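5-cytosine DNA methyltransferase (Entamoeba histolytica, PDB 3QV2) probably transfers a methyl group from S-adenosyl-L-methionine to carbon 5 of cytosine in DNA or tRNA, as a Dnmt2-like member of the C5-methyltransferase family. Local coordinates at residues 206-211 against 273-278; 197-202 against 280-285. All blocks are in the same frame, centred on the assembly; numbering follows the deposited sequence.

Contact 1. Residues 206-211 against 273-278; sequences ESYSIP and YFTPNE
Y208, which ends the short 3-10 segment 206-208, meets Y273 through the backbone: N of Y273 donates to O of Y208 over 2.9 Å, with an N-H...O angle of 159°. The alpha carbons of the two tyrosines are 5.6 Å apart. Backbone bonding between I210 and L271 continues the pairing of the two segments. Beyond this point 273-278 runs into helix 276-282, whereas 206-211 ends at P211, the N-cap of helix 212-218.

Each tyrosine ring takes an aliphatic methyl group over one face. With its CG beside its own backbone N (chi1 -77°), Y208 lays one face against T275, whose methyl CG2 sits 3.9 Å from the ring centroid and almost exactly on the ring normal, a CH-pi contact. Farther out on the same ring, CE2 of Y208 packs 3.8 Å from CD of P276. OH of Y208 comes 3.6 Å from CD of P276 as the side chains cross at a slant, and makes a weak hydrogen bond to D298.

OG1 of T275 caps the helix by accepting from N of E278 at 3.1 Å; in return OE1 of E278 takes the N-H of T275 at 2.8 Å. The reciprocal pair is a capping box, which closes the first turn of helix 276-282. OG1 of T275 is also bonded to D201, and OE1 of E278 is shared with R272 in a salt bridge, so both polar ends of the box are tied to residues outside it.

CD1 of I210, the end of the longer isoleucine branch, stands 3.4 Å from the centroid of the Y273 ring and 7° off the normal, a close CH-pi contact. L214 of helix 212-218 and I249 of strand 249-251 also touch the Y273 side chain.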
ATOM      1  N   GLU A 206     -25.609   1.445 -11.438  1.00 35.32           N
ATOM      2  CA  GLU A 206     -25.628   0.128 -12.072  1.00 39.26           C
ATOM      3  C   GLU A 206     -24.440  -0.071 -13.011  1.00 40.20           C
ATOM      4  O   GLU A 206     -24.190  -1.181 -13.481  1.00 38.88           O
ATOM      5  CB  GLU A 206     -26.936  -0.102 -12.834  1.00 44.05           C
ATOM      6  CG  GLU A 206     -26.996   0.582 -14.189  1.00 47.09           C
ATOM      7  CD  GLU A 206     -27.781  -0.220 -15.213  1.00 50.93           C
ATOM      8  OE1 GLU A 206     -27.749  -1.468 -15.142  1.00 48.71           O
ATOM      9  OE2 GLU A 206     -28.433   0.395 -16.083  1.00 52.43           O
ATOM     10  N   SER A 207     -23.709   1.006 -13.279  1.00 40.15           N
ATOM     11  CA  SER A 207     -22.568   0.947 -14.185  1.00 40.14           C
ATOM     12  C   SER A 207     -21.415   0.157 -13.577  1.00 37.43           C
ATOM     13  O   SER A 207     -20.365  -0.005 -14.199  1.00 35.61           O
ATOM     14  CB  SER A 207     -22.097   2.356 -14.556  1.00 42.89           C
ATOM     15  OG  SER A 207     -21.598   3.041 -13.420  1.00 44.49           O
ATOM     16  N   TYR A 208     -21.615  -0.330 -12.356  1.00 34.09           N
ATOM     17  CA  TYR A 208     -20.583  -1.086 -11.655  1.00 32.19           C
ATOM     18  C   TYR A 208     -20.873  -2.585 -11.636  1.00 32.59           C
ATOM     19  O   TYR A 208     -19.989  -3.391 -11.342  1.00 32.61           O
ATOM     20  CB  TYR A 208     -20.404  -0.565 -10.225  1.00 31.54           C
ATOM     21  CG  TYR A 208     -19.620   0.727 -10.132  1.00 28.72           C
ATOM     22  CD1 TYR A 208     -20.263   1.942  -9.936  1.00 27.05           C
ATOM     23  CD2 TYR A 208     -18.234   0.730 -10.238  1.00 26.78           C
ATOM     24  CE1 TYR A 208     -19.548   3.124  -9.849  1.00 27.92           C
ATOM     25  CE2 TYR A 208     -17.512   1.906 -10.154  1.00 28.38           C
ATOM     26  CZ  TYR A 208     -18.174   3.100  -9.959  1.00 29.76           C
ATOM     27  OH  TYR A 208     -17.454   4.270  -9.875  1.00 36.15           O
ATOM     28  N   SER A 209     -22.109  -2.953 -11.952  1.00 29.56           N
ATOM     29  CA  SER A 209     -22.503  -4.357 -11.975  1.00 28.87           C
ATOM     30  C   SER A 209     -21.845  -5.102 -13.132  1.00 23.23           C
ATOM     31  O   SER A 209     -21.637  -4.540 -14.208  1.00 22.46           O
ATOM     32  CB  SER A 209     -24.027  -4.491 -12.049  1.00 35.53           C
ATOM     33  OG  SER A 209     -24.551  -3.784 -13.160  1.00 39.33           O
ATOM     34  N   ILE A 210     -21.516  -6.369 -12.901  1.00 18.43           N
ATOM     35  CA  ILE A 210     -20.870  -7.191 -13.916  1.00 20.08           C
ATOM     36  C   ILE A 210     -21.811  -7.433 -15.091  1.00 19.85           C
ATOM     37  O   ILE A 210     -22.932  -7.907 -14.902  1.00 24.44           O
ATOM     38  CB  ILE A 210     -20.447  -8.558 -13.345  1.00 17.03           C
ATOM     39  CG1 ILE A 210     -19.969  -8.417 -11.897  1.00 19.68           C
ATOM     40  CG2 ILE A 210     -19.368  -9.189 -14.213  1.00 17.53           C
ATOM     41  CD1 ILE A 210     -18.691  -7.622 -11.746  1.00 19.44           C
ATOM     42  N   PRO A 211     -21.358  -7.106 -16.310  1.00 20.89           N
ATOM     43  CA  PRO A 211     -22.140  -7.361 -17.525  1.00 23.06           C
ATOM     44  C   PRO A 211     -22.500  -8.841 -17.651  1.00 22.92           C
ATOM     45  O   PRO A 211     -21.686  -9.704 -17.319  1.00 21.90           O
ATOM     46  CB  PRO A 211     -21.180  -6.948 -18.647  1.00 23.51           C
ATOM     47  CG  PRO A 211     -20.264  -5.952 -18.010  1.00 22.69           C
ATOM     48  CD  PRO A 211     -20.078  -6.438 -16.603  1.00 21.86           C
ATOM     49  N   TYR A 273     -18.721  -4.910  -9.234  1.00 22.06           N
ATOM     50  CA  TYR A 273     -17.394  -4.615  -8.717  1.00 23.20           C
ATOM     51  C   TYR A 273     -17.535  -3.675  -7.534  1.00 24.53           C
ATOM     52  O   TYR A 273     -18.507  -2.926  -7.439  1.00 24.03           O
ATOM     53  CB  TYR A 273     -16.523  -3.941  -9.779  1.00 25.22           C
ATOM     54  CG  TYR A 273     -16.370  -4.719 -11.066  1.00 24.84           C
ATOM     55  CD1 TYR A 273     -15.544  -5.832 -11.136  1.00 21.81           C
ATOM     56  CD2 TYR A 273     -17.036  -4.324 -12.218  1.00 26.78           C
ATOM     57  CE1 TYR A 273     -15.397  -6.540 -12.316  1.00 22.62           C
ATOM     58  CE2 TYR A 273     -16.896  -5.022 -13.400  1.00 26.67           C
ATOM     59  CZ  TYR A 273     -16.076  -6.129 -13.444  1.00 25.56           C
ATOM     60  OH  TYR A 273     -15.939  -6.822 -14.623  1.00 24.48           O
ATOM     61  N   PHE A 274     -16.569  -3.718  -6.626  1.00 26.54           N
ATOM     62  CA  PHE A 274     -16.484  -2.704  -5.588  1.00 21.93           C
ATOM     63  C   PHE A 274     -16.073  -1.393  -6.243  1.00 19.33           C
ATOM     64  O   PHE A 274     -15.262  -1.384  -7.169  1.00 18.72           O
ATOM     65  CB  PHE A 274     -15.467  -3.102  -4.519  1.00 20.60           C
ATOM     66  CG  PHE A 274     -15.902  -4.261  -3.663  1.00 23.11           C
ATOM     67  CD1 PHE A 274     -16.763  -4.064  -2.596  1.00 22.44           C
ATOM     68  CD2 PHE A 274     -15.441  -5.544  -3.916  1.00 23.78           C
ATOM     69  CE1 PHE A 274     -17.164  -5.122  -1.801  1.00 20.87           C
ATOM     70  CE2 PHE A 274     -15.837  -6.608  -3.124  1.00 19.93           C
ATOM     71  CZ  PHE A 274     -16.700  -6.396  -2.065  1.00 19.95           C
ATOM     72  N   THR A 275     -16.637  -0.286  -5.774  1.00 19.98           N
ATOM     73  CA  THR A 275     -16.306   1.023  -6.325  1.00 23.92           C
ATOM     74  C   THR A 275     -14.941   1.480  -5.824  1.00 23.57           C
ATOM     75  O   THR A 275     -14.445   0.969  -4.822  1.00 22.77           O
ATOM     76  CB  THR A 275     -17.353   2.079  -5.934  1.00 25.52           C
ATOM     77  OG1 THR A 275     -17.213   2.399  -4.545  1.00 24.66           O
ATOM     78  CG2 THR A 275     -18.757   1.562  -6.202  1.00 23.56           C
ATOM     79  N   PRO A 276     -14.326   2.444  -6.525  1.00 24.35           N
ATOM     80  CA  PRO A 276     -13.044   2.992  -6.072  1.00 24.46           C
ATOM     81  C   PRO A 276     -13.133   3.481  -4.629  1.00 29.55           C
ATOM     82  O   PRO A 276     -12.224   3.249  -3.832  1.00 31.50           O
ATOM     83  CB  PRO A 276     -12.823   4.176  -7.014  1.00 22.80           C
ATOM     84  CG  PRO A 276     -13.568   3.815  -8.252  1.00 25.12           C
ATOM     85  CD  PRO A 276     -14.772   3.043  -7.795  1.00 24.06           C
ATOM     86  N   ASN A 277     -14.236   4.149  -4.306  1.00 29.77           N
ATOM     87  CA  ASN A 277     -14.444   4.702  -2.975  1.00 30.53           C
ATOM     88  C   ASN A 277     -14.510   3.614  -1.907  1.00 29.62           C
ATOM     89  O   ASN A 277     -14.077   3.817  -0.772  1.00 29.65           O
ATOM     90  CB  ASN A 277     -15.714   5.556  -2.950  1.00 31.86           C
ATOM     91  CG  ASN A 277     -15.835   6.389  -1.689  1.00 31.31           C
ATOM     92  OD1 ASN A 277     -16.648   6.096  -0.812  1.00 31.30           O
ATOM     93  ND2 ASN A 277     -15.021   7.434  -1.592  1.00 30.09           N
ATOM     94  N   GLU A 278     -15.047   2.457  -2.280  1.00 28.46           N
ATOM     95  CA  GLU A 278     -15.151   1.330  -1.359  1.00 24.73           C
ATOM     96  C   GLU A 278     -13.785   0.718  -1.055  1.00 22.66           C
ATOM     97  O   GLU A 278     -13.487   0.386   0.092  1.00 23.18           O
ATOM     98  CB  GLU A 278     -16.111   0.271  -1.909  1.00 23.17           C
ATOM     99  CG  GLU A 278     -17.568   0.709  -1.904  1.00 21.02           C
ATOM    100  CD  GLU A 278     -18.495  -0.320  -2.524  1.00 20.16           C
ATOM    101  OE1 GLU A 278     -18.061  -1.033  -3.451  1.00 20.22           O
ATOM    102  OE2 GLU A 278     -19.658  -0.414  -2.081  1.00 19.49           O
TER

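Contact 2. Residues 197-202 against 280-285; sequences SNYLDN and KKIHGF. With SO4 (sulfate ion), chain E.
The C-terminal half of helix 276-282, followed by a Schellman motif with G284 at positive phi, packs against the loop 197-202 through K281, I282 and Y199. CB of Y199 lies 3.7 Å from CG1 of I282, and the two side chains cross at about a right angle. The Y199 ring continues past the helix backbone, with CD2 of Y199 3.7 Å from CA of I282 and the carbonyl oxygen of K281 at the ring edge, near its plane. The phenol hydroxyl is bonded to S194, farther back in the same loop.

K281 reaches across to the loop from the preceding position. Its chain is extended except for a bend at chi3 (-71°), which turns the ammonium group toward O of Y199 and the D201 carboxylate. There NZ of K281 forms a salt bridge with OD1 of D201 at 2.7 Å, approaching that oxygen nearly along the C-O bond direction. A weak hydrogen bond runs from NZ of K281 to O of Y199, at 3.1 Å. A water accepts from NZ of K281 and donates to O of N198, both at 2.8 Å, and so extends the lysine's hold by one residue. O2 of a sulfate, probably from the crystallisation liquor, is a longer partner of NZ of K281 at 3.3 Å. D201, the weak bond to O of Y199 and the water bridge would probably favour the charged form of K281.

Beyond the helix, G284 N returns to O of K281 and F285 N to O of K280: the two backbone bonds that define a Schellman C-cap.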
ATOM      1  N   SER A 197     -19.733  -5.219   5.353  1.00 33.09           N
ATOM      2  CA  SER A 197     -20.864  -4.299   5.360  1.00 34.79           C
ATOM      3  C   SER A 197     -20.426  -2.856   5.606  1.00 36.07           C
ATOM      4  O   SER A 197     -20.913  -1.931   4.958  1.00 36.63           O
ATOM      5  CB  SER A 197     -21.875  -4.718   6.433  1.00 36.58           C
ATOM      6  OG  SER A 197     -22.100  -6.119   6.412  1.00 40.21           O
ATOM      7  N   ASN A 198     -19.498  -2.675   6.542  1.00 37.24           N
ATOM      8  CA  ASN A 198     -19.082  -1.343   6.981  1.00 37.25           C
ATOM      9  C   ASN A 198     -18.427  -0.482   5.900  1.00 35.02           C
ATOM     10  O   ASN A 198     -18.313   0.734   6.055  1.00 35.95           O
ATOM     11  CB  ASN A 198     -18.149  -1.448   8.193  1.00 38.70           C
ATOM     12  CG  ASN A 198     -18.824  -2.079   9.397  1.00 41.95           C
ATOM     13  OD1 ASN A 198     -18.801  -3.298   9.568  1.00 41.70           O
ATOM     14  ND2 ASN A 198     -19.425  -1.249  10.243  1.00 43.54           N
ATOM     15  N   TYR A 199     -18.002  -1.105   4.808  1.00 31.46           N
ATOM     16  CA  TYR A 199     -17.240  -0.393   3.787  1.00 28.60           C
ATOM     17  C   TYR A 199     -18.040  -0.143   2.513  1.00 28.49           C
ATOM     18  O   TYR A 199     -17.558   0.508   1.586  1.00 27.12           O
ATOM     19  CB  TYR A 199     -15.960  -1.163   3.456  1.00 28.23           C
ATOM     20  CG  TYR A 199     -15.127  -1.522   4.670  1.00 27.22           C
ATOM     21  CD1 TYR A 199     -15.389  -2.673   5.402  1.00 26.88           C
ATOM     22  CD2 TYR A 199     -14.078  -0.709   5.081  1.00 24.46           C
ATOM     23  CE1 TYR A 199     -14.632  -3.005   6.511  1.00 25.86           C
ATOM     24  CE2 TYR A 199     -13.315  -1.033   6.188  1.00 25.58           C
ATOM     25  CZ  TYR A 199     -13.598  -2.182   6.898  1.00 26.07           C
ATOM     26  OH  TYR A 199     -12.846  -2.516   8.002  1.00 25.82           O
ATOM     27  N   LEU A 200     -19.265  -0.654   2.472  1.00 29.27           N
ATOM     28  CA  LEU A 200     -20.085  -0.580   1.269  1.00 27.76           C
ATOM     29  C   LEU A 200     -20.760   0.777   1.095  1.00 28.94           C
ATOM     30  O   LEU A 200     -21.379   1.289   2.025  1.00 33.22           O
ATOM     31  CB  LEU A 200     -21.158  -1.667   1.306  1.00 25.19           C
ATOM     32  CG  LEU A 200     -20.666  -3.109   1.416  1.00 25.68           C
ATOM     33  CD1 LEU A 200     -21.834  -4.063   1.626  1.00 26.22           C
ATOM     34  CD2 LEU A 200     -19.870  -3.495   0.181  1.00 21.87           C
ATOM     35  N   ASP A 201     -20.640   1.351  -0.099  1.00 27.44           N
ATOM     36  CA  ASP A 201     -21.475   2.482  -0.478  1.00 34.98           C
ATOM     37  C   ASP A 201     -22.917   1.995  -0.513  1.00 43.82           C
ATOM     38  O   ASP A 201     -23.169   0.796  -0.648  1.00 45.53           O
ATOM     39  CB  ASP A 201     -21.075   3.031  -1.845  1.00 35.11           C
ATOM     40  CG  ASP A 201     -19.626   3.459  -1.903  1.00 35.54           C
ATOM     41  OD1 ASP A 201     -19.024   3.705  -0.837  1.00 37.78           O
ATOM     42  OD2 ASP A 201     -19.086   3.559  -3.023  1.00 35.89           O
ATOM     43  N   ASN A 202     -23.867   2.915  -0.405  1.00 47.09           N
ATOM     44  CA  ASN A 202     -25.262   2.515  -0.234  1.00 55.57           C
ATOM     45  C   ASN A 202     -26.186   2.786  -1.421  1.00 59.64           C
ATOM     46  O   ASN A 202     -27.375   2.469  -1.360  1.00 61.90           O
ATOM     47  CB  ASN A 202     -25.844   3.119   1.049  1.00 57.41           C
ATOM     48  CG  ASN A 202     -25.637   4.615   1.130  1.00 59.67           C
ATOM     49  OD1 ASN A 202     -24.781   5.097   1.872  1.00 60.11           O
ATOM     50  ND2 ASN A 202     -26.418   5.362   0.360  1.00 60.34           N
ATOM     51  N   LYS A 280     -11.018   2.348  -1.295  1.00 16.73           N
ATOM     52  CA  LYS A 280     -10.365   3.407  -0.536  1.00 19.86           C
ATOM     53  C   LYS A 280     -10.660   3.275   0.956  1.00 20.65           C
ATOM     54  O   LYS A 280      -9.774   3.454   1.789  1.00 21.48           O
ATOM     55  CB  LYS A 280     -10.813   4.778  -1.055  1.00 21.29           C
ATOM     56  CG  LYS A 280     -10.095   5.961  -0.429  1.00 22.48           C
ATOM     57  CD  LYS A 280     -10.804   6.446   0.823  1.00 24.80           C
ATOM     58  CE  LYS A 280     -12.229   6.871   0.517  1.00 23.44           C
ATOM     59  NZ  LYS A 280     -12.861   7.540   1.685  1.00 23.25           N
ATOM     60  N   LYS A 281     -11.907   2.954   1.285  1.00 23.22           N
ATOM     61  CA  LYS A 281     -12.303   2.758   2.675  1.00 23.55           C
ATOM     62  C   LYS A 281     -11.720   1.471   3.255  1.00 23.93           C
ATOM     63  O   LYS A 281     -11.316   1.430   4.418  1.00 23.20           O
ATOM     64  CB  LYS A 281     -13.829   2.768   2.812  1.00 27.34           C
ATOM     65  CG  LYS A 281     -14.445   4.158   2.729  1.00 32.32           C
ATOM     66  CD  LYS A 281     -15.958   4.114   2.861  1.00 33.44           C
ATOM     67  CE  LYS A 281     -16.606   3.515   1.626  1.00 36.21           C
ATOM     68  NZ  LYS A 281     -18.093   3.547   1.709  1.00 37.75           N
ATOM     69  N   ILE A 282     -11.673   0.423   2.441  1.00 25.20           N
ATOM     70  CA  ILE A 282     -11.121  -0.854   2.884  1.00 22.93           C
ATOM     71  C   ILE A 282      -9.626  -0.740   3.178  1.00 23.67           C
ATOM     72  O   ILE A 282      -9.113  -1.393   4.088  1.00 23.79           O
ATOM     73  CB  ILE A 282     -11.362  -1.967   1.847  1.00 20.39           C
ATOM     74  CG1 ILE A 282     -12.864  -2.230   1.685  1.00 20.00           C
ATOM     75  CG2 ILE A 282     -10.647  -3.239   2.260  1.00 19.43           C
ATOM     76  CD1 ILE A 282     -13.189  -3.333   0.695  1.00 16.27           C
ATOM     77  N   HIS A 283      -8.933   0.096   2.411  1.00 23.06           N
ATOM     78  CA  HIS A 283      -7.502   0.306   2.610  1.00 21.91           C
ATOM     79  C   HIS A 283      -7.221   1.263   3.766  1.00 23.28           C
ATOM     80  O   HIS A 283      -6.068   1.494   4.125  1.00 22.31           O
ATOM     81  CB  HIS A 283      -6.837   0.803   1.323  1.00 20.53           C
ATOM     82  CG  HIS A 283      -6.670  -0.261   0.283  1.00 21.82           C
ATOM     83  ND1 HIS A 283      -5.827  -0.116  -0.802  1.00 24.15           N
ATOM     84  CD2 HIS A 283      -7.230  -1.485   0.158  1.00 22.72           C
ATOM     85  CE1 HIS A 283      -5.881  -1.204  -1.545  1.00 24.62           C
ATOM     86  NE2 HIS A 283      -6.726  -2.053  -0.986  1.00 24.56           N
ATOM     87  N   GLY A 284      -8.281   1.822   4.339  1.00 23.04           N
ATOM     88  CA  GLY A 284      -8.161   2.609   5.553  1.00 24.06           C
ATOM     89  C   GLY A 284      -7.762   4.062   5.376  1.00 24.72           C
ATOM     90  O   GLY A 284      -7.203   4.664   6.292  1.00 27.24           O
ATOM     91  N   PHE A 285      -8.045   4.632   4.210  1.00 23.53           N
ATOM     92  CA  PHE A 285      -7.823   6.061   4.007  1.00 22.36           C
ATOM     93  C   PHE A 285      -8.910   6.854   4.729  1.00 22.63           C
ATOM     94  O   PHE A 285      -9.996   6.332   4.983  1.00 21.60           O
ATOM     95  CB  PHE A 285      -7.802   6.406   2.516  1.00 22.95           C
ATOM     96  CG  PHE A 285      -6.601   5.871   1.788  1.00 21.68           C
ATOM     97  CD1 PHE A 285      -5.539   6.701   1.467  1.00 22.01           C
ATOM     98  CD2 PHE A 285      -6.534   4.537   1.426  1.00 20.67           C
ATOM     99  CE1 PHE A 285      -4.435   6.209   0.796  1.00 21.86           C
ATOM    100  CE2 PHE A 285      -5.433   4.040   0.758  1.00 20.84           C
ATOM    101  CZ  PHE A 285      -4.381   4.876   0.443  1.00 21.98           C
TER
HETATM  102  S   SO4 E 326     -19.100   7.371   2.553  1.00107.09           S
HETATM  103  O1  SO4 E 326     -19.186   6.909   1.174  1.00106.88           O
HETATM  104  O2  SO4 E 326     -18.885   6.209   3.427  1.00107.08           O
HETATM  105  O3  SO4 E 326     -17.995   8.327   2.668  1.00106.62           O
HETATM  106  O4  SO4 E 326     -20.313   8.075   2.968  1.00107.46           O
HETATM  107  O   HOH W   1     -18.951   2.640   4.174  1.00 32.50           O

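Contacts 1 and 2 lie 13 Å apart, centre to centre, and share helix 276-282: contact 1 takes its N-terminal end and contact 2 its C-terminal end. Their other halves, 206-211 and 197-202, belong to the long loop between strand 172-178 and helix 212-218, so the chain runs 197-202, 206-211, 273-278, 280-285, and contact 1 falls between the two halves of contact 2. D201 joins them directly, its OD2 2.7 Å from OG1 of T275 and its N 2.8 Å from OE2 of E278. The loop is thus fastened along the helix, with nearest side chains about 13 Å from the bound S-adenosyl-L-homocysteine in both contacts.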